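Local coordinates for oligopeptide ABC transporter OppAIV (Borrelia burgdorferi B31, PDB 4GL8), which probably binds oligopeptides outside the inner membrane and hands them to an ABC transporter for uptake, and holds a peptide in this crystal, at residues G88-F93 and E163-S168; F173-V178 and D430-M435; I338-K343 and K473-L478; Y451-S456 and A483-R488. One frame throughout, in Å; residues are numbered along the deposited sequence.

Interaction 1 (G88-F93 and E163-S168)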
loop_
_atom_site.group_PDB
_atom_site.type_symbol
_atom_site.label_atom_id
_atom_site.label_comp_id
_atom_site.label_asym_id
_atom_site.label_seq_id
_atom_site.Cartn_x
_atom_site.Cartn_y
_atom_site.Cartn_z
ATOM N N GLY A 88 -18.055 18.255 -11.545
ATOM C CA GLY A 88 -17.138 17.230 -11.108
ATOM C C GLY A 88 -16.850 17.138 -9.613
ATOM O O GLY A 88 -15.901 16.448 -9.210
ATOM N N VAL A 89 -17.631 17.810 -8.776
ATOM C CA VAL A 89 -17.324 17.756 -7.343
ATOM C C VAL A 89 -18.282 16.935 -6.518
ATOM O O VAL A 89 -17.913 16.526 -5.441
ATOM C CB VAL A 89 -17.157 19.143 -6.695
ATOM C CG1 VAL A 89 -16.097 19.943 -7.402
ATOM C CG2 VAL A 89 -18.462 19.914 -6.617
ATOM N N VAL A 90 -19.509 16.709 -6.997
ATOM C CA VAL A 90 -20.548 16.022 -6.207
ATOM C C VAL A 90 -20.872 14.660 -6.768
ATOM O O VAL A 90 -21.421 14.546 -7.864
ATOM C CB VAL A 90 -21.851 16.840 -6.128
ATOM C CG1 VAL A 90 -22.811 16.218 -5.100
ATOM C CG2 VAL A 90 -21.555 18.285 -5.749
ATOM N N TYR A 91 -20.524 13.628 -6.015
ATOM C CA TYR A 91 -20.773 12.235 -6.400
ATOM C C TYR A 91 -21.925 11.690 -5.603
ATOM O O TYR A 91 -22.007 11.907 -4.382
ATOM C CB TYR A 91 -19.559 11.348 -6.103
ATOM C CG TYR A 91 -18.423 11.579 -7.035
ATOM C CD1 TYR A 91 -17.725 12.766 -7.006
ATOM C CD2 TYR A 91 -18.042 10.616 -7.942
ATOM C CE1 TYR A 91 -16.674 12.997 -7.864
ATOM C CE2 TYR A 91 -16.994 10.834 -8.809
ATOM C CZ TYR A 91 -16.310 12.026 -8.767
ATOM O OH TYR A 91 -15.243 12.256 -9.600
ATOM N N THR A 92 -22.806 10.967 -6.289
ATOM C CA THR A 92 -24.048 10.485 -5.691
ATOM C C THR A 92 -24.085 8.986 -5.997
ATOM O O THR A 92 -24.169 8.582 -7.166
ATOM C CB THR A 92 -25.270 11.270 -6.252
ATOM O OG1 THR A 92 -25.083 12.690 -6.047
ATOM C CG2 THR A 92 -26.606 10.844 -5.597
ATOM N N PHE A 93 -23.966 8.176 -4.944
ATOM C CA PHE A 93 -23.960 6.723 -5.040
ATOM C C PHE A 93 -25.338 6.133 -4.689
ATOM O O PHE A 93 -25.945 6.469 -3.663
ATOM C CB PHE A 93 -22.859 6.161 -4.123
ATOM C CG PHE A 93 -21.500 6.648 -4.481
ATOM C CD1 PHE A 93 -20.772 6.025 -5.495
ATOM C CD2 PHE A 93 -20.970 7.773 -3.882
ATOM C CE1 PHE A 93 -19.543 6.506 -5.881
ATOM C CE2 PHE A 93 -19.714 8.253 -4.253
ATOM C CZ PHE A 93 -19.016 7.636 -5.265
ATOM N N GLU A 163 -24.281 10.781 -0.695
ATOM C CA GLU A 163 -23.655 11.838 -1.478
ATOM C C GLU A 163 -22.310 12.217 -0.881
ATOM O O GLU A 163 -22.226 12.507 0.317
ATOM C CB GLU A 163 -24.559 13.050 -1.478
ATOM C CG GLU A 163 -24.213 14.146 -2.445
ATOM C CD GLU A 163 -24.969 15.427 -2.116
ATOM O OE1 GLU A 163 -24.595 16.122 -1.105
ATOM O OE2 GLU A 163 -25.931 15.749 -2.865
ATOM N N ILE A 164 -21.279 12.239 -1.714
ATOM C CA ILE A 164 -19.970 12.721 -1.305
ATOM C C ILE A 164 -19.560 13.915 -2.175
ATOM O O ILE A 164 -19.501 13.815 -3.424
ATOM C CB ILE A 164 -18.907 11.626 -1.419
ATOM C CG1 ILE A 164 -19.295 10.449 -0.547
ATOM C CG2 ILE A 164 -17.541 12.159 -0.983
ATOM C CD1 ILE A 164 -18.320 9.309 -0.627
ATOM N N THR A 165 -19.303 15.032 -1.507
ATOM C CA THR A 165 -18.891 16.272 -2.149
ATOM C C THR A 165 -17.370 16.435 -2.003
ATOM O O THR A 165 -16.858 16.439 -0.887
ATOM C CB THR A 165 -19.636 17.502 -1.542
ATOM O OG1 THR A 165 -21.040 17.313 -1.680
ATOM C CG2 THR A 165 -19.289 18.792 -2.265
ATOM N N LEU A 166 -16.663 16.561 -3.131
ATOM C CA LEU A 166 -15.214 16.737 -3.133
ATOM C C LEU A 166 -14.819 18.189 -2.924
ATOM O O LEU A 166 -15.539 19.091 -3.277
ATOM C CB LEU A 166 -14.597 16.231 -4.425
ATOM C CG LEU A 166 -14.785 14.757 -4.807
ATOM C CD1 LEU A 166 -13.811 14.372 -5.922
ATOM C CD2 LEU A 166 -14.616 13.824 -3.613
ATOM N N LYS A 167 -13.675 18.383 -2.300
ATOM C CA LYS A 167 -13.024 19.689 -2.144
ATOM C C LYS A 167 -12.746 20.340 -3.526
ATOM O O LYS A 167 -12.969 21.516 -3.743
ATOM C CB LYS A 167 -11.717 19.395 -1.395
ATOM C CG LYS A 167 -11.022 20.535 -0.697
ATOM C CD LYS A 167 -9.794 19.985 0.027
ATOM C CE LYS A 167 -8.652 20.970 -0.055
ATOM N NZ LYS A 167 -9.110 22.306 0.457
ATOM N N SER A 168 -12.257 19.521 -4.452
ATOM C CA SER A 168 -11.985 19.910 -5.831
ATOM C C SER A 168 -12.112 18.636 -6.688
ATOM O O SER A 168 -12.010 17.533 -6.169
ATOM C CB SER A 168 -10.584 20.522 -5.973
ATOM O OG SER A 168 -9.581 19.645 -5.455
#

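Interaction 2 (F173-V178 and D430-M435)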
loop_
_atom_site.group_PDB
_atom_site.type_symbol
_atom_site.label_atom_id
_atom_site.label_comp_id
_atom_site.label_asym_id
_atom_site.label_seq_id
_atom_site.Cartn_x
_atom_site.Cartn_y
_atom_site.Cartn_z
ATOM N N PHE A 173 -10.837 9.855 -7.997
ATOM C CA PHE A 173 -11.651 9.591 -6.777
ATOM C C PHE A 173 -12.364 8.213 -6.761
ATOM O O PHE A 173 -12.308 7.462 -5.771
ATOM C CB PHE A 173 -12.682 10.690 -6.583
ATOM C CG PHE A 173 -13.557 10.486 -5.388
ATOM C CD1 PHE A 173 -13.004 10.429 -4.118
ATOM C CD2 PHE A 173 -14.928 10.335 -5.530
ATOM C CE1 PHE A 173 -13.802 10.237 -3.009
ATOM C CE2 PHE A 173 -15.733 10.141 -4.422
ATOM C CZ PHE A 173 -15.158 10.102 -3.155
ATOM N N LEU A 174 -13.052 7.861 -7.829
ATOM C CA LEU A 174 -13.718 6.559 -7.847
ATOM C C LEU A 174 -12.748 5.398 -7.527
ATOM O O LEU A 174 -13.059 4.500 -6.746
ATOM C CB LEU A 174 -14.449 6.316 -9.185
ATOM C CG LEU A 174 -15.549 7.321 -9.559
ATOM C CD1 LEU A 174 -16.031 7.186 -11.002
ATOM C CD2 LEU A 174 -16.732 7.163 -8.610
ATOM N N ASP A 175 -11.561 5.421 -8.108
ATOM C CA ASP A 175 -10.634 4.313 -7.923
ATOM C C ASP A 175 -10.129 4.280 -6.463
ATOM O O ASP A 175 -9.840 3.235 -5.902
ATOM C CB ASP A 175 -9.484 4.440 -8.917
ATOM C CG ASP A 175 -8.656 3.213 -8.964
ATOM O OD1 ASP A 175 -9.189 2.156 -9.347
ATOM O OD2 ASP A 175 -7.482 3.293 -8.587
ATOM N N MET A 176 -10.124 5.455 -5.866
ATOM C CA MET A 176 -9.738 5.722 -4.494
ATOM C C MET A 176 -10.690 5.070 -3.481
ATOM O O MET A 176 -10.275 4.657 -2.391
ATOM C CB MET A 176 -9.758 7.250 -4.372
ATOM C CG MET A 176 -9.144 7.891 -3.186
ATOM S SD MET A 176 -8.890 9.643 -3.623
ATOM C CE MET A 176 -7.620 9.908 -2.407
ATOM N N LEU A 177 -11.969 4.966 -3.836
ATOM C CA LEU A 177 -12.964 4.375 -2.964
ATOM C C LEU A 177 -12.754 2.895 -2.654
ATOM O O LEU A 177 -13.391 2.361 -1.717
ATOM C CB LEU A 177 -14.373 4.600 -3.500
ATOM C CG LEU A 177 -14.895 6.015 -3.436
ATOM C CD1 LEU A 177 -16.219 6.125 -4.215
ATOM C CD2 LEU A 177 -15.075 6.471 -1.985
ATOM N N VAL A 178 -11.905 2.232 -3.441
ATOM C CA VAL A 178 -11.602 0.835 -3.273
ATOM C C VAL A 178 -10.583 0.659 -2.149
ATOM O O VAL A 178 -10.520 -0.383 -1.549
ATOM C CB VAL A 178 -11.094 0.230 -4.618
ATOM C CG1 VAL A 178 -10.705 -1.233 -4.472
ATOM C CG2 VAL A 178 -12.186 0.381 -5.663
ATOM N N ASP A 430 -2.245 3.251 -3.880
ATOM C CA ASP A 430 -3.565 3.072 -3.322
ATOM C C ASP A 430 -4.628 3.431 -4.345
ATOM O O ASP A 430 -5.786 3.165 -4.106
ATOM C CB ASP A 430 -3.719 3.956 -2.079
ATOM C CG ASP A 430 -2.725 3.587 -0.957
ATOM O OD1 ASP A 430 -2.476 2.370 -0.731
ATOM O OD2 ASP A 430 -2.212 4.527 -0.301
ATOM N N TYR A 431 -4.240 4.067 -5.449
ATOM C CA TYR A 431 -5.167 4.428 -6.516
ATOM C C TYR A 431 -4.385 4.739 -7.775
ATOM O O TYR A 431 -3.188 4.941 -7.710
ATOM C CB TYR A 431 -6.088 5.605 -6.099
ATOM C CG TYR A 431 -5.392 6.850 -5.567
ATOM C CD1 TYR A 431 -5.180 7.038 -4.210
ATOM C CD2 TYR A 431 -4.973 7.845 -6.427
ATOM C CE1 TYR A 431 -4.558 8.183 -3.744
ATOM C CE2 TYR A 431 -4.333 8.995 -5.967
ATOM C CZ TYR A 431 -4.119 9.154 -4.633
ATOM O OH TYR A 431 -3.473 10.299 -4.212
ATOM N N ALA A 432 -5.069 4.791 -8.919
ATOM C CA ALA A 432 -4.425 4.815 -10.230
ATOM C C ALA A 432 -4.012 6.238 -10.663
ATOM O O ALA A 432 -4.498 6.757 -11.641
ATOM C CB ALA A 432 -5.375 4.206 -11.253
ATOM N N ASP A 433 -3.133 6.880 -9.910
ATOM C CA ASP A 433 -2.645 8.231 -10.255
ATOM C C ASP A 433 -1.318 8.458 -9.525
ATOM O O ASP A 433 -1.178 8.058 -8.374
ATOM C CB ASP A 433 -3.687 9.285 -9.877
ATOM C CG ASP A 433 -3.248 10.705 -10.221
ATOM O OD1 ASP A 433 -3.658 11.200 -11.289
ATOM O OD2 ASP A 433 -2.488 11.327 -9.422
ATOM N N PRO A 434 -0.332 9.071 -10.186
ATOM C CA PRO A 434 0.940 9.307 -9.534
ATOM C C PRO A 434 0.852 10.016 -8.158
ATOM O O PRO A 434 1.774 9.893 -7.360
ATOM C CB PRO A 434 1.674 10.179 -10.544
ATOM C CG PRO A 434 0.582 10.833 -11.326
ATOM C CD PRO A 434 -0.383 9.722 -11.501
ATOM N N MET A 435 -0.233 10.721 -7.862
ATOM C CA MET A 435 -0.339 11.386 -6.563
ATOM C C MET A 435 -0.240 10.445 -5.349
ATOM O O MET A 435 0.188 10.890 -4.275
ATOM C CB MET A 435 -1.602 12.248 -6.460
ATOM C CG MET A 435 -1.709 13.130 -5.211
ATOM S SD MET A 435 -0.389 14.362 -4.914
ATOM C CE MET A 435 -0.545 15.369 -6.354
#

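Interaction 3 (I338-K343 and K473-L478)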
loop_
_atom_site.group_PDB
_atom_site.type_symbol
_atom_site.label_atom_id
_atom_site.label_comp_id
_atom_site.label_asym_id
_atom_site.label_seq_id
_atom_site.Cartn_x
_atom_site.Cartn_y
_atom_site.Cartn_z
ATOM N N ILE A 338 -0.967 6.105 -17.610
ATOM C CA ILE A 338 -1.427 6.554 -18.932
ATOM C C ILE A 338 -1.208 8.062 -19.150
ATOM O O ILE A 338 -0.749 8.482 -20.212
ATOM C CB ILE A 338 -2.933 6.176 -19.150
ATOM C CG1 ILE A 338 -3.459 6.612 -20.536
ATOM C CG2 ILE A 338 -3.829 6.756 -18.054
ATOM C CD1 ILE A 338 -3.623 5.465 -21.515
ATOM N N ASP A 339 -1.541 8.861 -18.140
ATOM C CA ASP A 339 -1.394 10.304 -18.193
ATOM C C ASP A 339 -0.126 10.827 -17.502
ATOM O O ASP A 339 0.039 12.013 -17.387
ATOM C CB ASP A 339 -2.622 10.959 -17.555
ATOM C CG ASP A 339 -3.869 10.931 -18.474
ATOM O OD1 ASP A 339 -3.728 10.892 -19.736
ATOM O OD2 ASP A 339 -4.995 10.973 -17.901
ATOM N N TYR A 340 0.773 9.955 -17.073
ATOM C CA TYR A 340 1.992 10.370 -16.384
ATOM C C TYR A 340 3.140 9.417 -16.694
ATOM O O TYR A 340 3.420 8.477 -15.970
ATOM C CB TYR A 340 1.752 10.461 -14.870
ATOM C CG TYR A 340 2.882 11.136 -14.130
ATOM C CD1 TYR A 340 3.023 12.510 -14.175
ATOM C CD2 TYR A 340 3.826 10.395 -13.404
ATOM C CE1 TYR A 340 4.059 13.151 -13.534
ATOM C CE2 TYR A 340 4.882 11.032 -12.758
ATOM C CZ TYR A 340 4.975 12.417 -12.824
ATOM O OH TYR A 340 5.980 13.087 -12.204
ATOM N N SER A 341 3.804 9.654 -17.804
ATOM C CA SER A 341 4.867 8.777 -18.248
ATOM C C SER A 341 5.868 9.550 -19.051
ATOM O O SER A 341 5.525 10.459 -19.786
ATOM C CB SER A 341 4.303 7.647 -19.099
ATOM O OG SER A 341 3.338 8.164 -19.988
ATOM N N TYR A 342 7.123 9.165 -18.891
ATOM C CA TYR A 342 8.246 9.877 -19.472
ATOM C C TYR A 342 9.526 9.121 -19.103
ATOM O O TYR A 342 9.540 8.266 -18.211
ATOM C CB TYR A 342 8.298 11.342 -18.987
ATOM C CG TYR A 342 8.627 11.533 -17.503
ATOM C CD1 TYR A 342 7.666 11.382 -16.514
ATOM C CD2 TYR A 342 9.910 11.895 -17.109
ATOM C CE1 TYR A 342 7.986 11.591 -15.163
ATOM C CE2 TYR A 342 10.235 12.105 -15.789
ATOM C CZ TYR A 342 9.283 11.950 -14.811
ATOM O OH TYR A 342 9.675 12.165 -13.500
ATOM N N LYS A 343 10.583 9.421 -19.830
ATOM C CA LYS A 343 11.841 8.748 -19.667
ATOM C C LYS A 343 12.762 9.762 -19.010
ATOM O O LYS A 343 13.059 10.794 -19.596
ATOM C CB LYS A 343 12.366 8.325 -21.046
ATOM N N LYS A 473 -1.319 20.127 -18.156
ATOM C CA LYS A 473 -0.717 21.096 -17.238
ATOM C C LYS A 473 -0.396 20.457 -15.889
ATOM O O LYS A 473 0.667 20.709 -15.327
ATOM C CB LYS A 473 -1.647 22.280 -16.991
ATOM C CG LYS A 473 -1.348 23.513 -17.825
ATOM C CD LYS A 473 -2.625 24.304 -18.083
ATOM C CE LYS A 473 -2.357 25.783 -18.273
ATOM N NZ LYS A 473 -3.436 26.405 -19.093
ATOM N N ARG A 474 -1.341 19.659 -15.381
ATOM C CA ARG A 474 -1.183 18.935 -14.120
ATOM C C ARG A 474 0.015 17.991 -14.193
ATOM O O ARG A 474 0.847 17.956 -13.290
ATOM C CB ARG A 474 -2.450 18.156 -13.802
ATOM C CG ARG A 474 -2.417 17.461 -12.434
ATOM C CD ARG A 474 -3.774 16.895 -12.023
ATOM N NE ARG A 474 -3.601 16.063 -10.841
ATOM C CZ ARG A 474 -3.353 14.750 -10.851
ATOM N NH1 ARG A 474 -3.280 14.056 -11.993
ATOM N NH2 ARG A 474 -3.173 14.133 -9.705
ATOM N N GLN A 475 0.090 17.247 -15.294
ATOM C CA GLN A 475 1.231 16.375 -15.557
ATOM C C GLN A 475 2.546 17.150 -15.388
ATOM O O GLN A 475 3.473 16.640 -14.758
ATOM C CB GLN A 475 1.166 15.783 -16.973
ATOM C CG GLN A 475 2.196 14.688 -17.186
ATOM C CD GLN A 475 2.357 14.250 -18.642
ATOM O OE1 GLN A 475 1.699 14.767 -19.558
ATOM N NE2 GLN A 475 3.243 13.272 -18.855
ATOM N N GLU A 476 2.621 18.367 -15.942
ATOM C CA GLU A 476 3.881 19.123 -15.908
ATOM C C GLU A 476 4.188 19.593 -14.491
ATOM O O GLU A 476 5.330 19.550 -14.059
ATOM C CB GLU A 476 3.867 20.346 -16.835
ATOM C CG GLU A 476 3.917 20.024 -18.324
ATOM C CD GLU A 476 5.137 19.201 -18.739
ATOM O OE1 GLU A 476 6.274 19.681 -18.477
ATOM O OE2 GLU A 476 4.947 18.085 -19.332
ATOM N N ILE A 477 3.170 20.064 -13.779
ATOM C CA ILE A 477 3.352 20.412 -12.370
ATOM C C ILE A 477 3.870 19.204 -11.570
ATOM O O ILE A 477 4.835 19.328 -10.802
ATOM C CB ILE A 477 2.050 20.940 -11.781
ATOM C CG1 ILE A 477 1.621 22.243 -12.475
ATOM C CG2 ILE A 477 2.175 21.174 -10.282
ATOM C CD1 ILE A 477 0.128 22.456 -12.427
ATOM N N LEU A 478 3.270 18.032 -11.786
ATOM C CA LEU A 478 3.701 16.813 -11.074
ATOM C C LEU A 478 5.129 16.461 -11.394
ATOM O O LEU A 478 5.876 16.105 -10.490
ATOM C CB LEU A 478 2.768 15.615 -11.296
ATOM C CG LEU A 478 1.347 15.859 -10.730
ATOM C CD1 LEU A 478 0.405 14.741 -11.103
ATOM C CD2 LEU A 478 1.347 16.019 -9.227
#

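Interaction 4 (Y451-S456 and A483-R488)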
loop_
_atom_site.group_PDB
_atom_site.type_symbol
_atom_site.label_atom_id
_atom_site.label_comp_id
_atom_site.label_asym_id
_atom_site.label_seq_id
_atom_site.Cartn_x
_atom_site.Cartn_y
_atom_site.Cartn_z
ATOM N N TYR A 451 11.345 10.342 7.327
ATOM C CA TYR A 451 10.893 11.072 8.485
ATOM C C TYR A 451 11.532 12.441 8.498
ATOM O O TYR A 451 12.744 12.559 8.361
ATOM C CB TYR A 451 11.257 10.315 9.745
ATOM C CG TYR A 451 10.538 10.811 10.949
ATOM C CD1 TYR A 451 9.222 10.423 11.197
ATOM C CD2 TYR A 451 11.149 11.677 11.830
ATOM C CE1 TYR A 451 8.542 10.878 12.309
ATOM C CE2 TYR A 451 10.484 12.132 12.954
ATOM C CZ TYR A 451 9.175 11.724 13.176
ATOM O OH TYR A 451 8.500 12.178 14.268
ATOM N N GLY A 452 10.689 13.457 8.577
ATOM C CA GLY A 452 11.134 14.858 8.754
ATOM C C GLY A 452 11.442 15.610 7.467
ATOM O O GLY A 452 11.966 16.729 7.514
ATOM N N TYR A 453 11.142 15.013 6.311
ATOM C CA TYR A 453 11.367 15.720 5.067
ATOM C C TYR A 453 10.293 16.790 4.943
ATOM O O TYR A 453 9.114 16.553 5.244
ATOM C CB TYR A 453 11.356 14.787 3.862
ATOM C CG TYR A 453 11.510 15.529 2.543
ATOM C CD1 TYR A 453 12.685 16.176 2.210
ATOM C CD2 TYR A 453 10.468 15.577 1.640
ATOM C CE1 TYR A 453 12.810 16.859 1.010
ATOM C CE2 TYR A 453 10.590 16.240 0.426
ATOM C CZ TYR A 453 11.759 16.883 0.117
ATOM O OH TYR A 453 11.849 17.565 -1.089
ATOM N N SER A 454 10.712 17.977 4.522
ATOM C CA SER A 454 9.793 19.078 4.302
ATOM C C SER A 454 10.383 20.084 3.340
ATOM O O SER A 454 11.356 20.754 3.623
ATOM C CB SER A 454 9.445 19.795 5.616
ATOM O OG SER A 454 8.552 20.863 5.332
ATOM N N ASN A 455 9.773 20.168 2.184
ATOM C CA ASN A 455 10.168 21.133 1.197
ATOM C C ASN A 455 8.895 21.861 0.794
ATOM O O ASN A 455 7.987 21.276 0.190
ATOM C CB ASN A 455 10.830 20.442 0.013
ATOM C CG ASN A 455 11.242 21.422 -1.054
ATOM O OD1 ASN A 455 10.427 22.180 -1.536
ATOM N ND2 ASN A 455 12.490 21.419 -1.410
ATOM N N SER A 456 8.808 23.120 1.181
ATOM C CA SER A 456 7.582 23.873 0.964
ATOM C C SER A 456 7.309 24.123 -0.532
ATOM O O SER A 456 6.161 24.144 -0.940
ATOM C CB SER A 456 7.606 25.175 1.780
ATOM O OG SER A 456 8.533 26.058 1.219
ATOM N N ALA A 483 10.794 15.941 -9.740
ATOM C CA ALA A 483 12.192 16.268 -10.004
ATOM C C ALA A 483 12.888 16.760 -8.754
ATOM O O ALA A 483 14.067 16.514 -8.598
ATOM C CB ALA A 483 12.326 17.316 -11.095
ATOM N N ILE A 484 12.172 17.463 -7.879
ATOM C CA ILE A 484 12.760 17.960 -6.637
ATOM C C ILE A 484 13.194 16.804 -5.739
ATOM O O ILE A 484 14.298 16.818 -5.212
ATOM C CB ILE A 484 11.791 18.888 -5.857
ATOM C CG1 ILE A 484 11.561 20.203 -6.604
ATOM C CG2 ILE A 484 12.306 19.187 -4.465
ATOM C CD1 ILE A 484 10.414 20.985 -6.027
ATOM N N ILE A 485 12.333 15.819 -5.534
ATOM C CA ILE A 485 12.728 14.653 -4.718
ATOM C C ILE A 485 13.716 13.692 -5.403
ATOM O O ILE A 485 14.619 13.204 -4.746
ATOM C CB ILE A 485 11.526 13.896 -4.130
ATOM C CG1 ILE A 485 10.659 13.279 -5.217
ATOM C CG2 ILE A 485 10.743 14.853 -3.225
ATOM C CD1 ILE A 485 9.365 12.685 -4.694
ATOM N N ILE A 486 13.575 13.443 -6.705
ATOM C CA ILE A 486 14.501 12.511 -7.391
ATOM C C ILE A 486 15.830 13.066 -7.925
ATOM O O ILE A 486 16.755 12.280 -8.062
ATOM C CB ILE A 486 13.801 11.633 -8.490
ATOM C CG1 ILE A 486 13.515 12.396 -9.777
ATOM C CG2 ILE A 486 12.499 11.040 -7.961
ATOM C CD1 ILE A 486 12.847 11.523 -10.829
ATOM N N GLU A 487 15.930 14.366 -8.245
ATOM C CA GLU A 487 17.206 14.986 -8.730
ATOM C C GLU A 487 17.845 16.019 -7.805
ATOM O O GLU A 487 18.975 16.409 -8.053
ATOM C CB GLU A 487 17.058 15.763 -10.051
ATOM C CG GLU A 487 16.056 15.256 -11.074
ATOM C CD GLU A 487 16.144 16.023 -12.427
ATOM O OE1 GLU A 487 15.172 15.952 -13.203
ATOM O OE2 GLU A 487 17.168 16.687 -12.740
ATOM N N ARG A 488 17.125 16.526 -6.814
ATOM C CA ARG A 488 17.636 17.639 -6.010
ATOM C C ARG A 488 17.763 17.302 -4.538
ATOM O O ARG A 488 18.845 17.380 -4.004
ATOM C CB ARG A 488 16.760 18.893 -6.179
ATOM C CG ARG A 488 17.340 20.141 -5.520
ATOM C CD ARG A 488 16.632 21.427 -5.954
ATOM N NE ARG A 488 15.510 21.783 -5.083
ATOM C CZ ARG A 488 14.447 22.516 -5.455
ATOM N NH1 ARG A 488 13.482 22.771 -4.568
ATOM N NH2 ARG A 488 14.323 22.991 -6.707
#

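Interaction 1 (G88-F93 and E163-S168)
Tyr91 and Ile164 form the antiparallel hydrogen-bonded pair at the middle of this strand contact: Tyr91 N gives its hydrogen to Ile164 O and Ile164 N returns one to Tyr91 O, each at 2.8 Å. Beyond the strand ends Leu166 N adds a third, almost straight bond to Val89 O (2.6 Å). Side chains alternate between the two faces. On one, beta-branched Val90, Thr165 and Thr92 suit extended backbone and accompany Glu163. Glu163 holds CG anti to its own N (chi1 -169°), which lays the aliphatic part of the chain against Val90, with CG 3.6 Å from Val90 CG1; Val90 and Thr165 run side by side. The other face, with Tyr91 and Ile164, is buried and largely apolar. Tyr91 turns CG away from its carbonyl carbon (chi1 -73°), and the ring leans across the strand to bring CE1 within 3.7 Å of Leu166 CD1, while Ile164 O lies near the plane of the ring at its edge. The extended Ile164 chain reaches Phe93, CD1 to CE2 at 4.0 Å. Large rings and branched aliphatics fit here because the short helix 173-176 covers this face: Phe173 meets Tyr91 edge-to-face and packs on Ile164 and Leu166, and Leu174 rests on Tyr91 and Phe93. Within the five-stranded antiparallel sheet, strand 74-84 flanks the pair beside 90-95 and strand 154-158 beside 161-165.

Interaction 2 (F173-V178 and D430-M435)
Asp175 places CG opposite its own backbone N (chi1 -169°), sending the carboxylate from the helix to the loop, whereas Tyr431 holds its ring between its backbone N and carbonyl carbon (chi1 53°), where it can lie beside Met176. Asp175 OD2 accepts from Ala432 N at 2.9 Å; the bond is clearly bent, with 131° at the hydrogen, and reaches the anti side of the oxygen, somewhat out of the carboxylate plane. Ala432 centres an inverse gamma turn, and its small CB methyl, 3.5 Å from Asp175 OD2, leaves room for the carboxylate. The other oxygen, OD1, forms a salt bridge with Arg519, so both ends of this buried acid are engaged. Met176, its chain extended, runs alongside Tyr431 in a rather long Met-aromatic contact: SD stands above the ring face, 4.7 Å from the Tyr431 centroid, and CE is 3.8 Å from Tyr431 CE1. Tyr172 meets the same tyrosine with its ring nearly parallel. Asp430, just before Tyr431, hydrogen-bonds through OD1 to the backbone of the bound peptide, so the contact lies beside it. Helix 173-176 packs on helix 129-135 through Met176 and on strand 74-84, where Tyr74 touches Asp175; the loop leads from strand 422-428 into helix 435-438.

Interaction 3 (I338-K343 and K473-L478)
Tyr340 and Leu478 provide the apolar part of the contact, where a loop lies against one side of helix 471-489. Tyr340 sets CG anti to its backbone N (chi1 -169°), which swings the ring from the loop to the helix, and the two side chains meet at an oblique angle with CE1 3.6 Å from Leu478 CB. A tyrosine suits this place because its flat hydrocarbon ring can lie against the helix while its hydroxyl still reaches a polar partner. Gln475, one turn earlier, adds its aliphatic chain, extended from the helix so that CG lies 3.8 Å from Tyr340 CD1. Leu478 CD1 also covers one face of the Arg474 guanidinium group, 3.7 Å above its plane, over the centre.

Polar atoms of the backbone meet carbon atoms rather than donors. The carbonyl oxygen of Gln475 sits in the plane of the Tyr340 ring at its edge, 3.7 Å from CE1, so the electron-rich oxygen faces ring hydrogens and avoids the pi cloud. Asp339 O comes close to the methylene chain, 3.4 Å from Gln475 CG.

Hydrogen bonding secures the tyrosine from a turn further along the same helix. Tyr340 OH and Tyr342 OH both bond to Glu482 OE2, so a single carboxylate oxygen gathers two phenols of the loop.

Tyr340 by ring packing, and both tyrosines through a shared glutamate, thus tie part of the loop between strand 328-329 and helix 351-361 to a long helix, a loop packed on a helix within the solute-binding protein fold.

Interaction 4 (Y451-S456 and A483-R488)
Segment 451-456 runs as an irregular chain, turning at Gly452 with positive phi (88°), past helix 471-489, with its closest CA pair, Asn455 CA to Ile484 CA, as wide as 8.8 Å, so side chains alone bridge the gap. Tyr453 and Asn455 both hold CG anti to their backbone N and reach for the helix. The Tyr453 ring crosses Ile485 at about a right angle, CE2 being 3.9 Å from Ile485 CG2, and its hydroxyl oxygen lies still nearer that methyl, at 3.6 Å. Ile484 CG2 also approaches Tyr453 OH (3.8 Å), and the same methyl lies 3.8 Å from Asn455 ND2. Branched isoleucines suit these sites because the CG2 methyl of each gives an apolar contact close to the backbone, against the ends of the loop side chains. Those polar ends are satisfied further on: Tyr453 OH and Asn455 ND2 both bond to Asp489 OD2. Asn455 OD1, meanwhile, caps the following helix by accepting from Tyr458 N, so one amide serves two helices. Arg488, its chain bent at chi3, brings NH1 within 3.6 Å of Asn455 ND2, at the edge of the guanidinium group; its charge is paired with Glu457, and Ile484 CG1 lies over one face, toward its rim. Helix 456-466 packs back on the isoleucines through Glu457, Tyr458 and Leu461, while Pro491, after helix 471-489, touches Tyr453 and Ile485.

Interactions 1 and 2, with centres about 15 Å apart, join directly: helix 173-176, which follows strand 161-165, sets Phe173, Leu174 and Leu177 on the buried face of the strand pair. Interaction 2 then meets interaction 3, about 16 Å away, through the Asp433–Arg474 salt bridge and the packing of Pro434 and Met435 on Tyr340 and Leu478. Interactions 3 and 4, centres about 18 Å apart, share helix 471-489. Along the chain interaction 1 closes first, while 2 crosses 3 and 3 crosses 4. Distant segments are thereby connected from the five-stranded sheet, past a loop that contacts bound peptide, to a long late helix.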